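Local coordinates for fat acid-binding protein (Eubacterium ventriosum, PDB 3NYI), which probably serves as a lipid-binding protein of the DegV family, holding a long-chain fatty acid, here stearic acid, in its interior, at residues A132-Q137 / G288-Y293; S161-F166 / V196-D201; V88-T93 / C120-K125; C13-E18 / S266-A271. All blocks are in the same frame, centred on the assembly; numbering follows the deposited sequence.

Interaction 1. Residues A132-Q137 / G288-Y293; sequences ALLIDQ and GVIRKY
Ile-290 meets the helix 132-137 with both branches of its side chain. Its CG1 is set opposite the backbone N (chi1 -162°), which carries CD1 over the turn of Leu-134, 3.7 Å from Leu-134 CA, and the two side chains cross at a slant, Leu-134 CD1 lying 3.9 Å from Ile-290 CD1. The other branch, CG2, rests between two residues one turn apart, 3.8 Å from Leu-133 CB and 4.0 Å from Gln-137 CG. A beta-branched residue suits this place because it spreads methyl groups over several helix positions at once. Leu-133 reaches back toward the start of 288-293: its CD1 lies 3.5 Å from Gly-288 C, against bare backbone, a close approach that the lack of a side chain on Gly-288 permits. This is helix-on-sheet packing, in which helix 128-143 lies against the strand 285-291 with the short segments' axes 8.6 Å apart and inclined by 30°. Leu-133 also touches Ile-237 and Ser-239 on the adjoining strand, while Leu-158 of helix 148-161 borders Leu-134. Gln-137 supplies the polar end. Bent in mid-chain, it runs past Ile-290 and accepts a bond from Tyr-293 N at OE1 (2.8 Å), the donor standing above the carbonyl plane. The same oxygen sits at the edge of the Tyr-293 ring, whose plane is turned 51° from the amide, and Tyr-293 OH bonds to Asp-144.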
# COMPACT_ATOMS: atom_id res chain seq x y z
N ALA A 132 -0.73 -3.99 -2.58
CA ALA A 132 -1.51 -4.52 -3.71
C ALA A 132 -0.74 -5.62 -4.48
O ALA A 132 -1.31 -6.67 -4.82
CB ALA A 132 -1.91 -3.38 -4.65
N LEU A 133 0.54 -5.39 -4.73
CA LEU A 133 1.38 -6.40 -5.41
C LEU A 133 1.46 -7.71 -4.62
O LEU A 133 1.42 -8.80 -5.21
CB LEU A 133 2.79 -5.86 -5.65
CG LEU A 133 2.86 -4.82 -6.78
CD1 LEU A 133 4.21 -4.11 -6.78
CD2 LEU A 133 2.59 -5.50 -8.14
N LEU A 134 1.60 -7.61 -3.30
CA LEU A 134 1.68 -8.82 -2.48
C LEU A 134 0.36 -9.58 -2.50
O LEU A 134 0.34 -10.79 -2.66
CB LEU A 134 2.08 -8.49 -1.04
CG LEU A 134 2.23 -9.72 -0.14
CD1 LEU A 134 3.47 -10.54 -0.53
CD2 LEU A 134 2.31 -9.32 1.34
N ILE A 135 -0.75 -8.87 -2.30
CA ILE A 135 -2.04 -9.52 -2.35
C ILE A 135 -2.22 -10.21 -3.70
O ILE A 135 -2.66 -11.35 -3.77
CB ILE A 135 -3.17 -8.51 -2.12
CG1 ILE A 135 -3.15 -8.08 -0.65
CG2 ILE A 135 -4.49 -9.15 -2.45
CD1 ILE A 135 -3.96 -6.77 -0.37
N ASP A 136 -1.86 -9.51 -4.76
CA ASP A 136 -1.97 -10.07 -6.10
C ASP A 136 -1.10 -11.32 -6.31
O ASP A 136 -1.52 -12.26 -6.97
CB ASP A 136 -1.69 -9.00 -7.16
CG ASP A 136 -1.92 -9.51 -8.57
OD1 ASP A 136 -3.06 -9.94 -8.88
OD2 ASP A 136 -0.94 -9.53 -9.35
N GLN A 137 0.10 -11.34 -5.74
CA GLN A 137 0.89 -12.57 -5.82
C GLN A 137 0.14 -13.71 -5.13
O GLN A 137 0.11 -14.82 -5.62
CB GLN A 137 2.29 -12.39 -5.21
CG GLN A 137 3.24 -11.58 -6.09
CD GLN A 137 3.53 -12.27 -7.42
OE1 GLN A 137 3.89 -13.44 -7.44
NE2 GLN A 137 3.35 -11.54 -8.53
N GLY A 288 6.08 0.49 -7.59
CA GLY A 288 6.34 -0.62 -6.70
C GLY A 288 6.75 -1.84 -7.52
O GLY A 288 6.35 -1.99 -8.68
N VAL A 289 7.55 -2.70 -6.91
CA VAL A 289 7.97 -3.92 -7.60
C VAL A 289 7.90 -5.06 -6.61
O VAL A 289 7.98 -4.84 -5.39
CB VAL A 289 9.41 -3.82 -8.17
CG1 VAL A 289 9.56 -2.54 -8.97
CG2 VAL A 289 10.45 -3.89 -7.03
N ILE A 290 7.75 -6.27 -7.12
CA ILE A 290 7.79 -7.45 -6.27
C ILE A 290 8.21 -8.63 -7.12
O ILE A 290 7.98 -8.62 -8.33
CB ILE A 290 6.41 -7.73 -5.61
CG1 ILE A 290 6.56 -8.67 -4.40
CG2 ILE A 290 5.45 -8.33 -6.63
CD1 ILE A 290 5.27 -8.76 -3.49
N ARG A 291 8.82 -9.63 -6.49
CA ARG A 291 9.26 -10.82 -7.23
C ARG A 291 8.05 -11.61 -7.69
O ARG A 291 7.05 -11.67 -6.99
CB ARG A 291 10.13 -11.73 -6.36
CG ARG A 291 11.59 -11.36 -6.28
CD ARG A 291 12.29 -11.64 -7.60
NE ARG A 291 12.38 -13.07 -7.86
CZ ARG A 291 13.44 -13.82 -7.55
NH1 ARG A 291 14.49 -13.28 -6.94
NH2 ARG A 291 13.44 -15.11 -7.84
N LYS A 292 8.14 -12.21 -8.87
CA LYS A 292 7.11 -13.17 -9.30
C LYS A 292 7.29 -14.45 -8.51
O LYS A 292 8.38 -15.03 -8.51
CB LYS A 292 7.22 -13.48 -10.79
CG LYS A 292 7.23 -12.28 -11.70
CD LYS A 292 7.88 -12.70 -13.03
CE LYS A 292 7.65 -11.69 -14.13
NZ LYS A 292 8.16 -12.22 -15.43
N TYR A 293 6.24 -14.90 -7.83
CA TYR A 293 6.37 -16.10 -6.99
C TYR A 293 6.97 -17.30 -7.74
O TYR A 293 7.68 -18.10 -7.15
CB TYR A 293 5.04 -16.49 -6.34
CG TYR A 293 4.16 -17.35 -7.21
CD1 TYR A 293 4.28 -18.74 -7.21
CD2 TYR A 293 3.21 -16.78 -8.05
CE1 TYR A 293 3.48 -19.53 -8.02
CE2 TYR A 293 2.40 -17.56 -8.86
CZ TYR A 293 2.55 -18.93 -8.84
OH TYR A 293 1.74 -19.71 -9.64

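Interaction 2. Residues S161-F166 / V196-D201; sequences SARIFF and VIIMKD. With STE (stearic acid), chain C.
Strands 163-166 and 196-200 form an antiparallel pair in the mixed sheet that supports the end of the stearic acid tail. Ile-164 and Met-199 form a hydrogen-bonded pair, as do Phe-166 and Ile-197, and the straightest of their four bonds runs from Ile-197 N to Phe-166 O (2.8 Å, 172°). Phe-165 and Ile-198 make the non-hydrogen-bonded pair between them, on the other face. The Phe-166 ring is sandwiched: C14 of the stearic acid lies over its centre, 3.5 Å above the plane, and Ile-197 CB lies over the opposite face in a CH-pi contact, 3.8 Å from the ring centroid. A flat apolar ring suits a place between an alkyl chain and a branched residue. Beside it, Ile-164 CG2 touches C17 of the ligand at 3.8 Å, while Ile-164 CD1 meets SE of Met-199, a selenomethionine, at 3.6 Å. At the outer end, Arg-163 bends at chi2 (-67°) and lays its guanidinium alongside the extended Lys-200, whose aliphatic CD covers one face; NH1 bonds to the carbonyl oxygens of Ala-162 and Ala-160. A water bridges Ala-162 O and Asp-201 N where the strands part. Strand 285-291 flanks 163-167 across the sheet, helix 213-231 covers Phe-165 and Ile-198, and helix 128-143 borders Ile-164.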
# COMPACT_ATOMS: atom_id res chain seq x y z
N SER A 161 11.31 -8.94 -1.05
CA SER A 161 11.68 -8.48 -2.39
C SER A 161 10.94 -7.21 -2.77
O SER A 161 11.36 -6.49 -3.68
CB SER A 161 11.38 -9.55 -3.45
OG SER A 161 9.99 -9.57 -3.77
N ALA A 162 9.83 -6.91 -2.08
CA ALA A 162 9.02 -5.77 -2.44
C ALA A 162 9.73 -4.45 -2.21
O ALA A 162 10.43 -4.27 -1.21
CB ALA A 162 7.64 -5.79 -1.65
N ARG A 163 9.54 -3.49 -3.12
CA ARG A 163 10.07 -2.14 -2.93
C ARG A 163 9.08 -1.11 -3.45
O ARG A 163 8.43 -1.33 -4.48
CB ARG A 163 11.36 -1.91 -3.73
CG ARG A 163 12.57 -2.74 -3.33
CD ARG A 163 13.06 -2.34 -1.93
NE ARG A 163 14.31 -3.02 -1.62
CZ ARG A 163 14.39 -4.25 -1.13
NH1 ARG A 163 13.27 -4.94 -0.88
NH2 ARG A 163 15.58 -4.79 -0.89
N ILE A 164 8.99 0.04 -2.78
CA ILE A 164 8.38 1.20 -3.41
C ILE A 164 9.46 2.24 -3.60
O ILE A 164 10.24 2.50 -2.68
CB ILE A 164 7.26 1.87 -2.55
CG1 ILE A 164 6.24 0.85 -2.06
CG2 ILE A 164 6.57 2.96 -3.38
CD1 ILE A 164 5.10 1.46 -1.19
N PHE A 165 9.49 2.85 -4.77
CA PHE A 165 10.38 3.96 -5.05
C PHE A 165 9.52 5.15 -5.41
O PHE A 165 8.73 5.08 -6.35
CB PHE A 165 11.29 3.60 -6.25
CG PHE A 165 12.10 2.37 -6.02
CD1 PHE A 165 13.23 2.41 -5.21
CD2 PHE A 165 11.74 1.15 -6.60
CE1 PHE A 165 13.99 1.26 -4.98
CE2 PHE A 165 12.49 0.00 -6.37
CZ PHE A 165 13.63 0.06 -5.56
N PHE A 166 9.63 6.24 -4.67
CA PHE A 166 8.68 7.33 -4.87
C PHE A 166 9.17 8.67 -4.40
O PHE A 166 10.22 8.77 -3.75
CB PHE A 166 7.32 7.00 -4.24
CG PHE A 166 7.32 6.96 -2.72
CD1 PHE A 166 6.69 7.96 -1.99
CD2 PHE A 166 7.90 5.89 -2.03
CE1 PHE A 166 6.65 7.93 -0.59
CE2 PHE A 166 7.87 5.85 -0.63
CZ PHE A 166 7.22 6.87 0.09
N VAL A 196 13.66 11.50 -2.34
CA VAL A 196 13.33 10.29 -3.06
C VAL A 196 13.31 9.26 -1.95
O VAL A 196 14.26 9.15 -1.17
CB VAL A 196 14.43 9.90 -4.06
CG1 VAL A 196 14.12 8.52 -4.66
CG2 VAL A 196 14.57 10.95 -5.16
N ILE A 197 12.22 8.50 -1.86
CA ILE A 197 12.00 7.62 -0.72
C ILE A 197 11.93 6.17 -1.18
O ILE A 197 11.41 5.87 -2.24
CB ILE A 197 10.68 8.00 0.02
CG1 ILE A 197 10.71 9.48 0.44
CG2 ILE A 197 10.43 7.07 1.24
CD1 ILE A 197 9.37 9.97 1.02
N ILE A 198 12.45 5.27 -0.35
CA ILE A 198 12.37 3.86 -0.63
C ILE A 198 11.64 3.18 0.51
O ILE A 198 12.01 3.36 1.66
CB ILE A 198 13.78 3.21 -0.73
CG1 ILE A 198 14.60 3.87 -1.83
CG2 ILE A 198 13.63 1.70 -0.98
CD1 ILE A 198 16.05 3.38 -1.91
N MSE A 199 10.63 2.38 0.18
CA MSE A 199 10.01 1.53 1.19
C MSE A 199 10.54 0.12 1.06
O MSE A 199 10.45 -0.50 -0.01
CB MSE A 199 8.48 1.51 1.08
CG MSE A 199 7.87 0.64 2.17
SE MSE A 199 5.91 0.68 2.25
CE MSE A 199 5.75 -0.25 3.98
N LYS A 200 11.11 -0.40 2.14
CA LYS A 200 11.58 -1.77 2.12
C LYS A 200 11.63 -2.28 3.53
O LYS A 200 11.83 -1.51 4.49
CB LYS A 200 12.97 -1.86 1.47
CG LYS A 200 14.13 -1.51 2.38
CD LYS A 200 15.47 -1.77 1.65
CE LYS A 200 16.67 -1.44 2.52
NZ LYS A 200 17.98 -1.72 1.81
N ASP A 201 11.42 -3.58 3.66
CA ASP A 201 11.50 -4.21 4.97
C ASP A 201 10.49 -3.59 5.95
O ASP A 201 10.75 -3.52 7.15
CB ASP A 201 12.91 -4.04 5.54
CG ASP A 201 13.47 -5.32 6.06
OD1 ASP A 201 13.45 -5.51 7.30
OD2 ASP A 201 13.93 -6.14 5.24
C1 STE C . -3.43 4.71 10.91
O1 STE C . -3.32 3.75 11.61
O2 STE C . -3.80 5.75 11.38
C2 STE C . -2.88 4.66 9.46
C3 STE C . -1.48 5.31 9.39
C4 STE C . -0.99 5.35 7.92
C5 STE C . 0.49 5.77 7.83
C6 STE C . 0.93 5.85 6.35
C7 STE C . 2.39 6.37 6.23
C8 STE C . 2.82 6.28 4.74
C9 STE C . 4.26 6.80 4.54
C10 STE C . 4.59 6.77 3.03
C11 STE C . 4.89 5.33 2.62
C12 STE C . 4.12 4.82 1.38
C13 STE C . 3.65 5.92 0.40
C14 STE C . 4.03 5.43 -1.02
C15 STE C . 3.27 6.24 -2.10
C16 STE C . 3.95 5.98 -3.47
C17 STE C . 3.34 4.72 -4.13
C18 STE C . 3.87 4.54 -5.57
O HOH W 1 10.35 -5.01 1.41

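Interaction 3. Residues V88-T93 / C120-K125; sequences VCFTIT and CVIDSK
Thr-91 O is gripped twice by Ser-124, by OG at 2.7 Å and by the backbone N at 3.1 Å, the two donors arriving from opposite faces of the carbonyl plane. Serine suits the spot because its OG, turned between the backbone N and the carbonyl carbon (chi1 79°), reaches the same acceptor as its own N-H; OG also accepts from Gln-126 N. Further back along the strands, Cys-89 N donates to Cys-120 O, Ile-122 N donates to Cys-89 O at 2.7 Å, and Thr-91 N donates to Ile-122 O. Near the C-terminal end of 120-125, Asp-123 OD1 takes a bond from Lys-125 N to close an Asx turn, met from above the carboxylate plane. Its OD2 is bonded to Thr-94 OG1 and, through a water, to Thr-93 OG1, which also pairs with Gly-202 O. The apolar packing centres on Ile-122, whose CD1 lies 3.7 Å from Val-88 CG1 and equally far from Phe-90 CE1. That methyl approaches the Phe-90 ring obliquely, in an off-centre CH-pi contact, while Ser-124 CB comes to the ring's edge. Phe-90 also makes an edge-to-face contact with Phe-138, and Met-152 and Leu-155 cover Ile-122; Val-121 faces the other way, toward Ala-103 and Ile-104. The parallel neighbours are linked by helix 99-113 in a beta-alpha-beta crossover, and the chain at the end of 88-93 brings Ile-92 to within about 4 Å, nearest atoms, of the stearic acid, an arrangement usual in alpha/beta folds, where sites lie at the C-terminal ends of parallel strands.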
# COMPACT_ATOMS: atom_id res chain seq x y z
N VAL A 88 -8.02 -15.21 4.86
CA VAL A 88 -6.68 -14.67 4.90
C VAL A 88 -6.73 -13.15 4.82
O VAL A 88 -7.27 -12.60 3.87
CB VAL A 88 -5.80 -15.18 3.73
CG1 VAL A 88 -4.38 -14.73 3.92
CG2 VAL A 88 -5.86 -16.70 3.66
N CYS A 89 -6.13 -12.49 5.80
CA CYS A 89 -6.27 -11.04 5.92
C CYS A 89 -4.93 -10.31 5.91
O CYS A 89 -4.08 -10.58 6.76
CB CYS A 89 -7.03 -10.73 7.22
SG CYS A 89 -7.25 -8.98 7.54
N PHE A 90 -4.74 -9.39 4.96
CA PHE A 90 -3.51 -8.60 4.85
C PHE A 90 -3.70 -7.19 5.41
O PHE A 90 -4.74 -6.56 5.20
CB PHE A 90 -3.08 -8.45 3.39
CG PHE A 90 -2.72 -9.73 2.74
CD1 PHE A 90 -1.38 -10.12 2.64
CD2 PHE A 90 -3.70 -10.56 2.20
CE1 PHE A 90 -1.04 -11.31 2.02
CE2 PHE A 90 -3.36 -11.75 1.58
CZ PHE A 90 -2.03 -12.13 1.49
N THR A 91 -2.70 -6.68 6.11
CA THR A 91 -2.78 -5.33 6.64
C THR A 91 -1.56 -4.55 6.23
O THR A 91 -0.53 -5.12 5.84
CB THR A 91 -2.86 -5.29 8.18
OG1 THR A 91 -1.60 -5.70 8.73
CG2 THR A 91 -3.93 -6.23 8.69
N ILE A 92 -1.68 -3.23 6.34
CA ILE A 92 -0.54 -2.34 6.15
C ILE A 92 0.56 -2.73 7.16
O ILE A 92 0.26 -3.31 8.21
CB ILE A 92 -1.00 -0.88 6.35
CG1 ILE A 92 0.06 0.12 5.85
CG2 ILE A 92 -1.37 -0.63 7.84
CD1 ILE A 92 -0.43 1.61 5.90
N THR A 93 1.81 -2.41 6.84
CA THR A 93 2.93 -2.67 7.76
C THR A 93 2.66 -2.22 9.20
O THR A 93 2.15 -1.13 9.44
CB THR A 93 4.25 -2.01 7.28
OG1 THR A 93 5.25 -2.17 8.29
CG2 THR A 93 4.05 -0.53 7.01
N CYS A 120 -6.22 -16.42 9.09
CA CYS A 120 -4.80 -16.11 9.04
C CYS A 120 -4.60 -14.60 8.84
O CYS A 120 -5.08 -14.04 7.86
CB CYS A 120 -4.13 -16.90 7.91
SG CYS A 120 -2.42 -16.40 7.62
N VAL A 121 -3.94 -13.94 9.78
CA VAL A 121 -3.73 -12.49 9.69
C VAL A 121 -2.27 -12.25 9.34
O VAL A 121 -1.38 -12.76 10.00
CB VAL A 121 -4.10 -11.76 11.00
CG1 VAL A 121 -3.79 -10.26 10.90
CG2 VAL A 121 -5.57 -11.98 11.33
N ILE A 122 -2.04 -11.48 8.28
CA ILE A 122 -0.70 -11.22 7.80
C ILE A 122 -0.33 -9.74 7.84
O ILE A 122 -1.00 -8.91 7.22
CB ILE A 122 -0.53 -11.72 6.35
CG1 ILE A 122 -0.76 -13.23 6.26
CG2 ILE A 122 0.85 -11.31 5.80
CD1 ILE A 122 -0.95 -13.73 4.84
N ASP A 123 0.73 -9.43 8.58
CA ASP A 123 1.42 -8.13 8.47
C ASP A 123 2.13 -8.10 7.12
O ASP A 123 3.20 -8.69 6.95
CB ASP A 123 2.44 -8.00 9.61
CG ASP A 123 3.33 -6.75 9.49
OD1 ASP A 123 3.04 -5.84 8.69
OD2 ASP A 123 4.34 -6.70 10.23
N SER A 124 1.55 -7.42 6.14
CA SER A 124 2.12 -7.44 4.79
C SER A 124 3.54 -6.88 4.71
O SER A 124 4.29 -7.22 3.80
CB SER A 124 1.23 -6.66 3.81
OG SER A 124 1.42 -5.26 3.93
N LYS A 125 3.89 -6.01 5.67
CA LYS A 125 5.12 -5.22 5.67
C LYS A 125 5.17 -4.24 4.50
O LYS A 125 6.22 -3.69 4.19
CB LYS A 125 6.39 -6.12 5.66
CG LYS A 125 6.38 -7.16 6.77
CD LYS A 125 7.71 -7.91 6.89
CE LYS A 125 8.82 -6.99 7.40
NZ LYS A 125 10.10 -7.73 7.64
O HOH W 2 6.31 -4.57 9.16

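Interaction 4. Residues C13-E18 / S266-A271; sequences CDLSKE and SETNVA
Asp-14 and Val-270 are the closest backbone neighbours, their CA atoms 6.0 Å apart, where the turn leading into helix 17-23 passes the start of the short strand 270-271; Asp-14 itself has positive phi (62°). Val-270 presses CG1 against the backbone of Asp-14, 3.2 Å from Asp-14 O, and its CB lies 3.9 Å from Asp-14 CB. With CG set beside its own backbone N (chi1 -64°), Asp-14 turns only CB to the valine and directs its carboxylate away, OD2 bonding to Thr-128 OG1 and Gly-273 N. Leu-15 makes a looser apolar touch, CD2 lying 4.3 Å from Thr-268 CG2, and also leans on Ala-132 and Leu-20. Three waters complete the join. One bridges Asp-14 O to Ala-271 N, the second accepts from Ser-16 N (2.9 Å) and donates to both Glu-267 O and Asn-269 O, and the third links Ser-16 OG to Glu-267 O at 2.6 Å from the latter. Serine suits its N-cap position, since OG bonds to Tyr-19 N in the first turn of the helix. Small apolar touches and water bridges to backbone groups suggest a join in which ordered water satisfies peptide atoms that the two segments do not pair directly.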
# COMPACT_ATOMS: atom_id res chain seq x y z
N CYS A 13 -4.29 -0.88 0.84
CA CYS A 13 -3.75 -1.56 -0.35
C CYS A 13 -4.10 -0.84 -1.67
O CYS A 13 -3.42 -1.01 -2.68
CB CYS A 13 -4.24 -3.02 -0.41
SG CYS A 13 -6.02 -3.19 -0.82
N ASP A 14 -5.16 -0.04 -1.64
CA ASP A 14 -5.52 0.79 -2.80
C ASP A 14 -5.86 0.01 -4.09
O ASP A 14 -5.79 0.55 -5.19
CB ASP A 14 -4.40 1.80 -3.11
CG ASP A 14 -4.19 2.81 -2.00
OD1 ASP A 14 -5.15 3.06 -1.24
OD2 ASP A 14 -3.07 3.37 -1.89
N LEU A 15 -6.23 -1.26 -3.95
CA LEU A 15 -6.63 -2.06 -5.10
C LEU A 15 -7.87 -1.48 -5.76
O LEU A 15 -8.78 -1.01 -5.08
CB LEU A 15 -6.88 -3.51 -4.68
CG LEU A 15 -5.61 -4.35 -4.49
CD1 LEU A 15 -5.91 -5.58 -3.63
CD2 LEU A 15 -5.00 -4.73 -5.84
N SER A 16 -7.91 -1.50 -7.09
CA SER A 16 -9.03 -0.92 -7.83
C SER A 16 -10.37 -1.61 -7.56
O SER A 16 -10.41 -2.79 -7.21
CB SER A 16 -8.74 -0.96 -9.33
OG SER A 16 -9.07 -2.24 -9.87
N LYS A 17 -11.46 -0.87 -7.73
CA LYS A 17 -12.80 -1.46 -7.65
C LYS A 17 -12.91 -2.71 -8.52
O LYS A 17 -13.43 -3.74 -8.08
CB LYS A 17 -13.87 -0.45 -8.07
CG LYS A 17 -14.13 0.65 -7.06
CD LYS A 17 -14.75 0.09 -5.79
CE LYS A 17 -15.15 1.22 -4.83
NZ LYS A 17 -16.20 2.11 -5.41
N GLU A 18 -12.42 -2.60 -9.75
CA GLU A 18 -12.42 -3.71 -10.70
C GLU A 18 -11.70 -4.94 -10.16
O GLU A 18 -12.17 -6.07 -10.32
CB GLU A 18 -11.72 -3.33 -12.00
CG GLU A 18 -12.41 -2.31 -12.86
CD GLU A 18 -11.74 -2.18 -14.22
OE1 GLU A 18 -10.78 -2.95 -14.48
OE2 GLU A 18 -12.16 -1.32 -15.02
N SER A 266 -0.81 -3.78 -15.20
CA SER A 266 -1.77 -2.70 -15.00
C SER A 266 -2.82 -3.01 -13.94
O SER A 266 -3.40 -2.09 -13.36
CB SER A 266 -2.44 -2.32 -16.33
OG SER A 266 -3.02 -3.46 -16.92
N GLU A 267 -3.06 -4.29 -13.69
CA GLU A 267 -4.06 -4.67 -12.69
C GLU A 267 -3.73 -4.09 -11.32
O GLU A 267 -4.63 -3.76 -10.54
CB GLU A 267 -4.19 -6.19 -12.58
CG GLU A 267 -5.24 -6.81 -13.49
CD GLU A 267 -5.74 -8.15 -12.96
OE1 GLU A 267 -6.96 -8.27 -12.74
OE2 GLU A 267 -4.91 -9.07 -12.76
N THR A 268 -2.44 -3.95 -11.04
CA THR A 268 -1.98 -3.49 -9.72
C THR A 268 -1.41 -2.07 -9.71
O THR A 268 -0.82 -1.65 -8.72
CB THR A 268 -0.99 -4.48 -9.07
OG1 THR A 268 -0.06 -4.95 -10.06
CG2 THR A 268 -1.76 -5.67 -8.48
N ASN A 269 -1.59 -1.34 -10.80
CA ASN A 269 -1.39 0.10 -10.76
C ASN A 269 -2.43 0.63 -9.76
O ASN A 269 -3.51 0.09 -9.66
CB ASN A 269 -1.66 0.74 -12.13
CG ASN A 269 -0.54 0.48 -13.12
OD1 ASN A 269 0.54 0.03 -12.74
ND2 ASN A 269 -0.80 0.77 -14.40
N VAL A 270 -2.09 1.67 -9.02
CA VAL A 270 -3.07 2.20 -8.06
C VAL A 270 -3.19 3.71 -8.10
O VAL A 270 -2.21 4.43 -8.33
CB VAL A 270 -2.73 1.79 -6.61
CG1 VAL A 270 -2.86 0.27 -6.45
CG2 VAL A 270 -1.33 2.29 -6.20
N ALA A 271 -4.40 4.20 -7.86
CA ALA A 271 -4.59 5.58 -7.50
C ALA A 271 -4.33 5.61 -6.00
O ALA A 271 -5.11 5.06 -5.21
CB ALA A 271 -6.02 6.03 -7.80
O HOH W 3 -6.54 2.18 -7.21
O HOH W 4 -5.43 -1.99 -8.48
O HOH W 5 -7.08 -3.41 -11.44

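Helix 128-143 is the common element: interaction 1 packs it on strand 285-291, its Leu-134 touches Phe-90 and Ser-124 and its Ile-135 Phe-90 of interaction 3, and its Ala-132 and Asp-136 meet residues of interaction 4. Interactions 1, 2 and 4 reach one sheet, in which Val-289 N probably bonds to Arg-163 O; interaction 3 belongs to the other sheet and reaches interaction 2 through Met-199 CE. All four are largely buried, but interaction 2 reaches an exposed Lys-200. Their chemistry follows their place: strand pairing in interactions 2 and 3, antiparallel and parallel, mostly apolar helix-to-sheet packing with one side-chain hydrogen bond in interaction 1, and water bridging, mostly of backbone groups, in interaction 4.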